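Local coordinates for protein bile salt hydrolase/transferase (Clostridium perfringens, PDB 2BJF) that hydrolyses the amide bond of glycine- and taurine-conjugated bile salts, releasing free bile acids, and also acts as a bile acid amine N-acyltransferase, at residues K38-N41 with K46-T49; Y103-W108 with A126-I131. All coordinates share one frame; numbering follows the deposited sequence.

Contact 1 is the small beta hairpin of 38-41 and 46-49. Contact 2 sets 103-108, at the start of helix 105-112, against the strand segment 126-131. Their centres are about 13 Å apart. Contact 1 has one face toward the protein and one largely exposed. It is held by backbone hydrogen bonds, with Lys38, Val40, Glu47 and Thr49 on the outer face. Contact 2 is buried. It rests on aromatic and aliphatic side chains and on one carbonyl at a ring edge. The two share no strand or helix, yet they touch. Leu48 packs on Asn104, Leu107 and Trp108, and Asn41 packs on Tyr103, which lies near the bound deoxycholate.

Contact 1: residues K38-N41 with K46-T49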
ATOM      1  N   LYS A  38     -31.271 -17.238 -37.878  1.00 14.46           N
ATOM      2  CA  LYS A  38     -32.254 -16.366 -37.247  1.00 15.15           C
ATOM      3  C   LYS A  38     -32.470 -16.742 -35.780  1.00 15.40           C
ATOM      4  O   LYS A  38     -32.957 -17.833 -35.468  1.00 15.43           O
ATOM      5  CB  LYS A  38     -33.572 -16.400 -38.032  1.00 15.04           C
ATOM      6  CG  LYS A  38     -34.674 -15.499 -37.480  1.00 15.44           C
ATOM      7  CD  LYS A  38     -35.871 -15.396 -38.433  1.00 15.79           C
ATOM      8  CE  LYS A  38     -36.518 -16.749 -38.729  1.00 17.21           C
ATOM      9  NZ  LYS A  38     -37.067 -17.419 -37.515  1.00 18.34           N
ATOM     10  N   CYS A  39     -32.086 -15.828 -34.892  1.00 15.92           N
ATOM     11  CA  CYS A  39     -32.295 -15.981 -33.456  1.00 16.44           C
ATOM     12  C   CYS A  39     -33.555 -15.225 -33.052  1.00 16.81           C
ATOM     13  O   CYS A  39     -33.639 -14.008 -33.234  1.00 16.90           O
ATOM     14  CB  CYS A  39     -31.091 -15.446 -32.676  1.00 16.41           C
ATOM     15  SG  CYS A  39     -29.500 -16.180 -33.121  1.00 16.56           S
ATOM     16  N   VAL A  40     -34.530 -15.950 -32.509  1.00 17.29           N
ATOM     17  CA  VAL A  40     -35.811 -15.360 -32.119  1.00 17.74           C
ATOM     18  C   VAL A  40     -36.011 -15.420 -30.605  1.00 18.04           C
ATOM     19  O   VAL A  40     -35.958 -16.497 -30.004  1.00 18.06           O
ATOM     20  CB  VAL A  40     -37.011 -16.048 -32.829  1.00 17.77           C
ATOM     21  CG1 VAL A  40     -38.317 -15.330 -32.504  1.00 17.88           C
ATOM     22  CG2 VAL A  40     -36.798 -16.095 -34.338  1.00 17.83           C
ATOM     23  N   ASN A  41     -36.228 -14.256 -29.995  1.00 18.39           N
ATOM     24  CA  ASN A  41     -36.582 -14.183 -28.583  1.00 18.78           C
ATOM     25  C   ASN A  41     -38.084 -14.385 -28.432  1.00 19.02           C
ATOM     26  O   ASN A  41     -38.877 -13.599 -28.953  1.00 19.04           O
ATOM     27  CB  ASN A  41     -36.137 -12.849 -27.973  1.00 18.77           C
ATOM     28  CG  ASN A  41     -36.353 -12.788 -26.468  1.00 18.97           C
ATOM     29  OD1 ASN A  41     -37.488 -12.786 -25.986  1.00 19.29           O
ATOM     30  ND2 ASN A  41     -35.258 -12.723 -25.718  1.00 18.85           N
ATOM     31  N   LYS A  46     -38.482 -10.217 -30.581  1.00 19.83           N
ATOM     32  CA  LYS A  46     -37.359  -9.563 -31.255  1.00 19.69           C
ATOM     33  C   LYS A  46     -36.466 -10.588 -31.946  1.00 19.53           C
ATOM     34  O   LYS A  46     -36.222 -11.673 -31.412  1.00 19.56           O
ATOM     35  CB  LYS A  46     -36.540  -8.722 -30.271  1.00 19.75           C
ATOM     36  CG  LYS A  46     -37.281  -7.512 -29.721  1.00 19.91           C
ATOM     37  CD  LYS A  46     -36.439  -6.764 -28.701  1.00 20.49           C
ATOM     38  CE  LYS A  46     -37.235  -5.660 -28.017  1.00 20.83           C
ATOM     39  NZ  LYS A  46     -37.605  -4.556 -28.948  1.00 21.22           N
ATOM     40  N   GLU A  47     -35.985 -10.236 -33.134  1.00 19.31           N
ATOM     41  CA  GLU A  47     -35.221 -11.164 -33.964  1.00 19.18           C
ATOM     42  C   GLU A  47     -33.850 -10.623 -34.358  1.00 18.70           C
ATOM     43  O   GLU A  47     -33.667  -9.414 -34.520  1.00 18.79           O
ATOM     44  CB  GLU A  47     -36.013 -11.540 -35.221  1.00 19.19           C
ATOM     45  CG  GLU A  47     -37.273 -12.358 -34.949  1.00 19.77           C
ATOM     46  CD  GLU A  47     -38.027 -12.743 -36.212  1.00 19.79           C
ATOM     47  OE1 GLU A  47     -37.530 -12.473 -37.328  1.00 20.97           O
ATOM     48  OE2 GLU A  47     -39.126 -13.322 -36.086  1.00 20.96           O
ATOM     49  N   LEU A  48     -32.893 -11.536 -34.502  1.00 18.13           N
ATOM     50  CA  LEU A  48     -31.565 -11.213 -35.013  1.00 17.50           C
ATOM     51  C   LEU A  48     -31.099 -12.320 -35.951  1.00 17.08           C
ATOM     52  O   LEU A  48     -31.076 -13.494 -35.578  1.00 17.03           O
ATOM     53  CB  LEU A  48     -30.566 -11.016 -33.862  1.00 17.59           C
ATOM     54  CG  LEU A  48     -29.108 -10.687 -34.214  1.00 17.65           C
ATOM     55  CD1 LEU A  48     -28.524  -9.677 -33.237  1.00 18.01           C
ATOM     56  CD2 LEU A  48     -28.242 -11.944 -34.274  1.00 18.02           C
ATOM     57  N   THR A  49     -30.738 -11.937 -37.172  1.00 16.49           N
ATOM     58  CA  THR A  49     -30.182 -12.877 -38.140  1.00 15.91           C
ATOM     59  C   THR A  49     -28.706 -12.558 -38.348  1.00 15.36           C
ATOM     60  O   THR A  49     -28.353 -11.443 -38.737  1.00 15.37           O
ATOM     61  CB  THR A  49     -30.946 -12.844 -39.486  1.00 16.02           C
ATOM     62  OG1 THR A  49     -32.339 -13.091 -39.255  1.00 16.24           O
ATOM     63  CG2 THR A  49     -30.408 -13.904 -40.439  1.00 15.95           C
TER
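Glu47 and Val40 form a non-hydrogen-bonded pair, and their side chains run alongside each other on one face of the hairpin. Glu47 CG rests 3.8 Å from Val40 CG2. Val40 CG1 lies slightly farther from the same carbon. With chi2 of Glu47 at -179° the carboxylate stays by the valine: Glu47 OE2 lies 4.0 Å from Val40 CG2, and OE1 is the oxygen turned to Lys38. There the two chains cross obliquely, and Lys38 CD comes 3.5 Å from Glu47 OE1. Lys38 bends at chi3 and chi4 (59° and 61°), which brings its NZ beside Val40 CG2 rather than onto the carboxylate. Lys38 NZ remains 4.8 Å from Glu47 OE2, so the opposite charges may attract but do not touch. At the next non-hydrogen-bonded pair, Thr49 OG1 meets Lys38 CB at 3.7 Å.

Cys39 and Leu48 point to the other face, where both side chains meet Tyr64. They are a hydrogen-bonded pair. Cys39 N donates to Leu48 O at 2.6 Å, and Leu48 N to Cys39 O at 2.9 Å. Asn41 N bonds Lys46 O. Asn41 OD1 accepts from Asn44 N and bonds Ser43 OG within the turn. This is an antiparallel two-stranded beta hairpin with one buried and one exposed face.

Contact 2: residues Y103-W108 with A126-I131; sequences YNFLLW and ANIVDI
Ile128 and Ile131 make the main contacts with 103-108, through Phe105 and Tyr103. The segment begins at Ala126, which points toward 103-108 without touching it.

Ile128 also turns toward the helix. Its side chain crosses that of Phe105 at about a right angle. Ile128 CD1 lies 3.9 Å from Phe105 CD1 and 4.0 Å from Phe105 CE1. Ile128 CD1 makes an off-centre CH-pi contact, 4.3 Å from the centroid of the Phe105 ring and 29° off the ring normal. Phe105 CG is anti to the backbone N (chi1 -176°), which carries the ring out toward the strand.

Beyond Ile128 the chain reaches Asp130, the centre of an inverse gamma turn. The turn leads to Ile131, whose carbonyl faces Tyr103. Ile131 O lies in the plane of the tyrosine ring, against its C-H edge, 3.3 Å from both Tyr103 CD2 and Tyr103 CE2. Asn139 ND2 bonds this same oxygen and also Asp130 OD1, which ties the turn together. Ile131 CG2 adds a looser apolar contact, 4.5 Å from Tyr103 CE2. Tyr103 OH bonds Asn44 ND2. The tyrosine side chain comes within about 4 Å of the bound deoxycholate, so this contact borders the ligand pocket.

Strand 126-129 pairs in parallel with strand 98-101. Helices 105-112 and 116-123 lie between them in the chain, which makes a beta-alpha-beta crossover. Helix 116-123 packs on Phe105 and Trp108 through Leu123, and Ile100 of strand 98-101 touches Phe105, Trp108 and Ala126.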
ATOM      1  N   TYR A 103     -28.957  -7.819 -22.878  1.00 12.27           N
ATOM      2  CA  TYR A 103     -28.630  -9.235 -23.080  1.00 12.08           C
ATOM      3  C   TYR A 103     -28.151  -9.554 -24.501  1.00 11.99           C
ATOM      4  O   TYR A 103     -27.478 -10.563 -24.719  1.00 12.12           O
ATOM      5  CB  TYR A 103     -29.833 -10.125 -22.726  1.00 12.24           C
ATOM      6  CG  TYR A 103     -31.023  -9.957 -23.652  1.00 12.22           C
ATOM      7  CD1 TYR A 103     -31.096 -10.649 -24.864  1.00 12.01           C
ATOM      8  CD2 TYR A 103     -32.076  -9.108 -23.317  1.00 12.40           C
ATOM      9  CE1 TYR A 103     -32.180 -10.492 -25.720  1.00 12.29           C
ATOM     10  CE2 TYR A 103     -33.171  -8.949 -24.165  1.00 12.18           C
ATOM     11  CZ  TYR A 103     -33.215  -9.643 -25.364  1.00 12.26           C
ATOM     12  OH  TYR A 103     -34.290  -9.488 -26.210  1.00 12.60           O
ATOM     13  N   ASN A 104     -28.508  -8.695 -25.457  1.00 11.55           N
ATOM     14  CA  ASN A 104     -28.235  -8.947 -26.870  1.00 11.16           C
ATOM     15  C   ASN A 104     -27.062  -8.148 -27.446  1.00 10.84           C
ATOM     16  O   ASN A 104     -26.685  -8.351 -28.602  1.00 10.71           O
ATOM     17  CB  ASN A 104     -29.500  -8.709 -27.709  1.00 11.20           C
ATOM     18  CG  ASN A 104     -29.471  -9.447 -29.042  1.00 11.49           C
ATOM     19  OD1 ASN A 104     -29.145 -10.634 -29.103  1.00 11.99           O
ATOM     20  ND2 ASN A 104     -29.821  -8.745 -30.115  1.00 12.00           N
ATOM     21  N   PHE A 105     -26.480  -7.256 -26.647  1.00 10.52           N
ATOM     22  CA  PHE A 105     -25.433  -6.359 -27.149  1.00 10.37           C
ATOM     23  C   PHE A 105     -24.227  -7.094 -27.735  1.00 10.31           C
ATOM     24  O   PHE A 105     -23.771  -6.763 -28.830  1.00 10.15           O
ATOM     25  CB  PHE A 105     -24.973  -5.361 -26.079  1.00 10.32           C
ATOM     26  CG  PHE A 105     -23.965  -4.362 -26.585  1.00 10.54           C
ATOM     27  CD1 PHE A 105     -24.379  -3.207 -27.237  1.00 10.79           C
ATOM     28  CD2 PHE A 105     -22.599  -4.585 -26.422  1.00 10.57           C
ATOM     29  CE1 PHE A 105     -23.450  -2.284 -27.715  1.00 11.00           C
ATOM     30  CE2 PHE A 105     -21.663  -3.668 -26.893  1.00 10.63           C
ATOM     31  CZ  PHE A 105     -22.090  -2.517 -27.542  1.00 10.59           C
ATOM     32  N   LEU A 106     -23.713  -8.079 -27.001  1.00 10.31           N
ATOM     33  CA  LEU A 106     -22.527  -8.811 -27.436  1.00 10.29           C
ATOM     34  C   LEU A 106     -22.766  -9.506 -28.780  1.00 10.40           C
ATOM     35  O   LEU A 106     -21.958  -9.379 -29.704  1.00 10.36           O
ATOM     36  CB  LEU A 106     -22.083  -9.812 -26.364  1.00 10.43           C
ATOM     37  CG  LEU A 106     -20.587 -10.144 -26.316  1.00 10.44           C
ATOM     38  CD1 LEU A 106     -20.192 -10.612 -24.932  1.00 10.87           C
ATOM     39  CD2 LEU A 106     -20.194 -11.181 -27.359  1.00 10.32           C
ATOM     40  N   LEU A 107     -23.883 -10.223 -28.884  1.00 10.37           N
ATOM     41  CA  LEU A 107     -24.256 -10.892 -30.130  1.00 10.67           C
ATOM     42  C   LEU A 107     -24.504  -9.890 -31.263  1.00 10.69           C
ATOM     43  O   LEU A 107     -24.141 -10.152 -32.408  1.00 10.73           O
ATOM     44  CB  LEU A 107     -25.481 -11.793 -29.921  1.00 10.64           C
ATOM     45  CG  LEU A 107     -26.016 -12.590 -31.119  1.00 10.85           C
ATOM     46  CD1 LEU A 107     -24.950 -13.508 -31.715  1.00 11.12           C
ATOM     47  CD2 LEU A 107     -27.250 -13.384 -30.719  1.00 10.94           C
ATOM     48  N   TRP A 108     -25.108  -8.748 -30.935  1.00 10.82           N
ATOM     49  CA  TRP A 108     -25.362  -7.690 -31.919  1.00 10.87           C
ATOM     50  C   TRP A 108     -24.062  -7.187 -32.552  1.00 10.78           C
ATOM     51  O   TRP A 108     -24.004  -6.949 -33.761  1.00 10.74           O
ATOM     52  CB  TRP A 108     -26.146  -6.534 -31.282  1.00 11.37           C
ATOM     53  CG  TRP A 108     -26.332  -5.338 -32.176  1.00 11.61           C
ATOM     54  CD1 TRP A 108     -27.303  -5.162 -33.121  1.00 12.31           C
ATOM     55  CD2 TRP A 108     -25.530  -4.151 -32.201  1.00 12.00           C
ATOM     56  NE1 TRP A 108     -27.153  -3.941 -33.734  1.00 12.34           N
ATOM     57  CE2 TRP A 108     -26.071  -3.299 -33.190  1.00 12.33           C
ATOM     58  CE3 TRP A 108     -24.402  -3.724 -31.485  1.00 12.21           C
ATOM     59  CZ2 TRP A 108     -25.526  -2.043 -33.482  1.00 12.05           C
ATOM     60  CZ3 TRP A 108     -23.856  -2.474 -31.777  1.00 12.29           C
ATOM     61  CH2 TRP A 108     -24.423  -1.650 -32.767  1.00 12.11           C
ATOM     62  N   ALA A 126     -26.263   4.702 -31.045  1.00 14.09           N
ATOM     63  CA  ALA A 126     -26.785   3.545 -30.321  1.00 13.97           C
ATOM     64  C   ALA A 126     -27.232   3.878 -28.899  1.00 13.91           C
ATOM     65  O   ALA A 126     -26.781   4.859 -28.300  1.00 13.89           O
ATOM     66  CB  ALA A 126     -25.767   2.409 -30.317  1.00 13.95           C
ATOM     67  N   ASN A 127     -28.135   3.050 -28.381  1.00 13.82           N
ATOM     68  CA  ASN A 127     -28.620   3.144 -27.011  1.00 13.90           C
ATOM     69  C   ASN A 127     -28.878   1.746 -26.464  1.00 14.00           C
ATOM     70  O   ASN A 127     -29.500   0.921 -27.133  1.00 13.86           O
ATOM     71  CB  ASN A 127     -29.904   3.975 -26.941  1.00 13.81           C
ATOM     72  CG  ASN A 127     -30.521   3.984 -25.552  1.00 13.77           C
ATOM     73  OD1 ASN A 127     -29.971   4.570 -24.618  1.00 13.57           O
ATOM     74  ND2 ASN A 127     -31.669   3.332 -25.411  1.00 13.50           N
ATOM     75  N   ILE A 128     -28.397   1.484 -25.253  1.00 14.14           N
ATOM     76  CA  ILE A 128     -28.595   0.181 -24.628  1.00 14.45           C
ATOM     77  C   ILE A 128     -29.796   0.231 -23.681  1.00 14.71           C
ATOM     78  O   ILE A 128     -29.841   1.046 -22.758  1.00 14.70           O
ATOM     79  CB  ILE A 128     -27.305  -0.329 -23.939  1.00 14.44           C
ATOM     80  CG1 ILE A 128     -26.172  -0.406 -24.970  1.00 14.57           C
ATOM     81  CG2 ILE A 128     -27.537  -1.698 -23.308  1.00 14.57           C
ATOM     82  CD1 ILE A 128     -24.786  -0.586 -24.390  1.00 14.91           C
ATOM     83  N   VAL A 129     -30.766  -0.645 -23.934  1.00 15.02           N
ATOM     84  CA  VAL A 129     -32.052  -0.623 -23.235  1.00 15.59           C
ATOM     85  C   VAL A 129     -32.240  -1.843 -22.323  1.00 15.98           C
ATOM     86  O   VAL A 129     -31.901  -2.967 -22.695  1.00 15.87           O
ATOM     87  CB  VAL A 129     -33.241  -0.460 -24.241  1.00 15.62           C
ATOM     88  CG1 VAL A 129     -33.224  -1.547 -25.316  1.00 16.00           C
ATOM     89  CG2 VAL A 129     -34.577  -0.426 -23.519  1.00 15.63           C
ATOM     90  N   ASP A 130     -32.782  -1.604 -21.129  1.00 16.53           N
ATOM     91  CA  ASP A 130     -32.974  -2.652 -20.126  1.00 17.14           C
ATOM     92  C   ASP A 130     -34.247  -3.469 -20.381  1.00 17.36           C
ATOM     93  O   ASP A 130     -35.178  -3.469 -19.569  1.00 17.50           O
ATOM     94  CB  ASP A 130     -32.980  -2.043 -18.714  1.00 17.31           C
ATOM     95  CG  ASP A 130     -32.728  -3.073 -17.617  1.00 17.90           C
ATOM     96  OD1 ASP A 130     -32.465  -4.256 -17.927  1.00 18.36           O
ATOM     97  OD2 ASP A 130     -32.788  -2.689 -16.429  1.00 18.89           O
ATOM     98  N   ILE A 131     -34.276  -4.159 -21.520  1.00 17.56           N
ATOM     99  CA  ILE A 131     -35.359  -5.083 -21.855  1.00 17.83           C
ATOM    100  C   ILE A 131     -34.997  -6.472 -21.330  1.00 17.91           C
ATOM    101  O   ILE A 131     -33.922  -6.986 -21.646  1.00 17.90           O
ATOM    102  CB  ILE A 131     -35.616  -5.145 -23.395  1.00 17.87           C
ATOM    103  CG1 ILE A 131     -35.982  -3.763 -23.963  1.00 18.27           C
ATOM    104  CG2 ILE A 131     -36.683  -6.194 -23.745  1.00 17.99           C
ATOM    105  CD1 ILE A 131     -37.237  -3.117 -23.374  1.00 18.59           C
TER